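Local coordinates for protein methylmalonyl-CoA carboxyltransferase 5S subunit (Propionibacterium freudenreichii subsp. shermanii, PDB 1RQB) that transfers a carboxyl group from the biotin of the 1.3S subunit to pyruvate, forming oxaloacetate, with a cobalt ion bound in each subunit, at residues Glu65-Ala70 with Asp120-Lys125. Sequence-based numbering, arbitrary orientation.
Sequences ECWGGA and DRFVDK
A single buried aromatic contact, Trp67 against Phe122, joins the C-terminal side of barrel strand 63-68, where the chain turns a corner at Trp67, to the outer helix 116-128 and illustrates how two large rings can bridge a wide backbone gap. The side chains approach from opposite directions, and CZ3 of Trp67 lies 3.7 Å from CZ of Phe122. The planes are nearly parallel, 20° apart, yet slid so far that the indole six-membered ring and the phenyl ring barely overlap, their centroids being 6.0 Å apart. Although the CB of Phe122 does not itself point at Trp67, its CG is anti to the backbone N (chi1 -178°), which swings the ring out from the helix until CZ reaches the indole. The indole is fixed at its polar side by a hydrogen bond from NE1 to the carbonyl O of Pro83, and Trp84 packs against it edge-to-face. Met101 of the neighbouring strand 99-103 touches both rings. Just beyond Trp67, the chain runs through Gly68 and Gly69 to the substrate-binding Ala70. The pair links one strand to the helix that follows the next, apolar packing between parallel barrel and outer helices characteristic of the TIM-barrel carboxyltransferase domain.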
loop_
_atom_site.group_PDB
_atom_site.type_symbol
_atom_site.label_atom_id
_atom_site.label_comp_id
_atom_site.label_asym_id
_atom_site.label_seq_id
_atom_site.Cartn_x
_atom_site.Cartn_y
_atom_site.Cartn_z
ATOM N N GLU A 65 -0.989 20.642 4.559
ATOM C CA GLU A 65 -1.366 20.532 5.975
ATOM C C GLU A 65 -0.065 20.574 6.778
ATOM O O GLU A 65 0.829 19.761 6.550
ATOM C CB GLU A 65 -2.136 19.225 6.224
ATOM C CG GLU A 65 -2.814 19.200 7.597
ATOM C CD GLU A 65 -3.291 17.818 7.997
ATOM O OE1 GLU A 65 -4.503 17.656 8.251
ATOM O OE2 GLU A 65 -2.446 16.901 8.064
ATOM N N CYS A 66 0.062 21.515 7.709
ATOM C CA CYS A 66 1.344 21.609 8.420
ATOM C C CYS A 66 1.175 22.028 9.881
ATOM O O CYS A 66 2.162 22.339 10.546
ATOM C CB CYS A 66 2.232 22.635 7.718
ATOM S SG CYS A 66 1.454 24.266 7.644
ATOM N N TRP A 67 -0.044 22.020 10.406
ATOM C CA TRP A 67 -0.196 22.460 11.800
ATOM C C TRP A 67 -1.463 21.856 12.407
ATOM O O TRP A 67 -2.312 21.309 11.704
ATOM C CB TRP A 67 -0.255 23.998 11.845
ATOM C CG TRP A 67 0.384 24.612 13.081
ATOM C CD1 TRP A 67 1.678 24.460 13.492
ATOM C CD2 TRP A 67 -0.239 25.495 14.031
ATOM N NE1 TRP A 67 1.904 25.197 14.636
ATOM C CE2 TRP A 67 0.746 25.842 14.988
ATOM C CE3 TRP A 67 -1.535 26.024 14.166
ATOM C CZ2 TRP A 67 0.479 26.701 16.064
ATOM C CZ3 TRP A 67 -1.805 26.877 15.242
ATOM C CH2 TRP A 67 -0.795 27.208 16.176
ATOM N N GLY A 68 -1.570 21.950 13.725
ATOM C CA GLY A 68 -2.739 21.414 14.387
ATOM C C GLY A 68 -2.605 19.932 14.641
ATOM O O GLY A 68 -1.515 19.370 14.552
ATOM N N GLY A 69 -3.726 19.289 14.941
ATOM C CA GLY A 69 -3.675 17.872 15.242
ATOM C C GLY A 69 -2.842 17.723 16.504
ATOM O O GLY A 69 -2.884 18.582 17.383
ATOM N N ALA A 70 -2.046 16.663 16.574
ATOM C CA ALA A 70 -1.219 16.385 17.758
ATOM C C ALA A 70 0.142 17.082 17.673
ATOM O O ALA A 70 0.964 16.927 18.576
ATOM C CB ALA A 70 -1.010 14.870 17.890
ATOM N N ASP A 120 -12.009 32.137 20.112
ATOM C CA ASP A 120 -11.859 33.332 19.268
ATOM C C ASP A 120 -10.390 33.751 19.191
ATOM O O ASP A 120 -9.867 34.018 18.110
ATOM C CB ASP A 120 -12.675 34.513 19.813
ATOM C CG ASP A 120 -14.118 34.502 19.340
ATOM O OD1 ASP A 120 -14.336 34.340 18.114
ATOM O OD2 ASP A 120 -15.034 34.666 20.186
ATOM N N ARG A 121 -9.732 33.815 20.343
ATOM C CA ARG A 121 -8.327 34.247 20.387
ATOM C C ARG A 121 -7.395 33.259 19.686
ATOM O O ARG A 121 -6.442 33.677 19.030
ATOM C CB ARG A 121 -7.872 34.451 21.825
ATOM C CG ARG A 121 -8.533 35.669 22.475
ATOM C CD ARG A 121 -8.051 35.842 23.889
ATOM N NE ARG A 121 -8.560 37.059 24.518
ATOM C CZ ARG A 121 -7.995 38.260 24.396
ATOM N NH1 ARG A 121 -6.896 38.415 23.667
ATOM N NH2 ARG A 121 -8.516 39.305 25.026
ATOM N N PHE A 122 -7.648 31.961 19.823
ATOM C CA PHE A 122 -6.770 30.968 19.186
ATOM C C PHE A 122 -6.858 31.096 17.664
ATOM O O PHE A 122 -5.847 31.137 16.965
ATOM C CB PHE A 122 -7.166 29.545 19.579
ATOM C CG PHE A 122 -6.254 28.485 18.994
ATOM C CD1 PHE A 122 -5.151 28.030 19.705
ATOM C CD2 PHE A 122 -6.471 27.993 17.704
ATOM C CE1 PHE A 122 -4.255 27.095 19.142
ATOM C CE2 PHE A 122 -5.578 27.054 17.122
ATOM C CZ PHE A 122 -4.471 26.608 17.849
ATOM N N VAL A 123 -8.078 31.141 17.151
ATOM C CA VAL A 123 -8.271 31.242 15.698
ATOM C C VAL A 123 -7.669 32.550 15.182
ATOM O O VAL A 123 -6.993 32.568 14.154
ATOM C CB VAL A 123 -9.765 31.141 15.349
ATOM C CG1 VAL A 123 -9.990 31.463 13.890
ATOM C CG2 VAL A 123 -10.260 29.748 15.676
ATOM N N ASP A 124 -7.894 33.640 15.913
ATOM C CA ASP A 124 -7.357 34.949 15.510
ATOM C C ASP A 124 -5.830 34.902 15.407
ATOM O O ASP A 124 -5.266 35.373 14.421
ATOM C CB ASP A 124 -7.792 36.040 16.504
ATOM C CG ASP A 124 -7.120 37.378 16.231
ATOM O OD1 ASP A 124 -6.136 37.704 16.933
ATOM O OD2 ASP A 124 -7.565 38.099 15.309
ATOM N N LYS A 125 -5.145 34.353 16.412
ATOM C CA LYS A 125 -3.676 34.278 16.381
ATOM C C LYS A 125 -3.187 33.300 15.311
ATOM O O LYS A 125 -2.149 33.525 14.689
ATOM C CB LYS A 125 -3.114 33.893 17.758
ATOM C CG LYS A 125 -3.144 35.046 18.755
ATOM C CD LYS A 125 -2.232 36.161 18.233
ATOM C CE LYS A 125 -2.245 37.385 19.123
ATOM N NZ LYS A 125 -1.421 38.479 18.532
#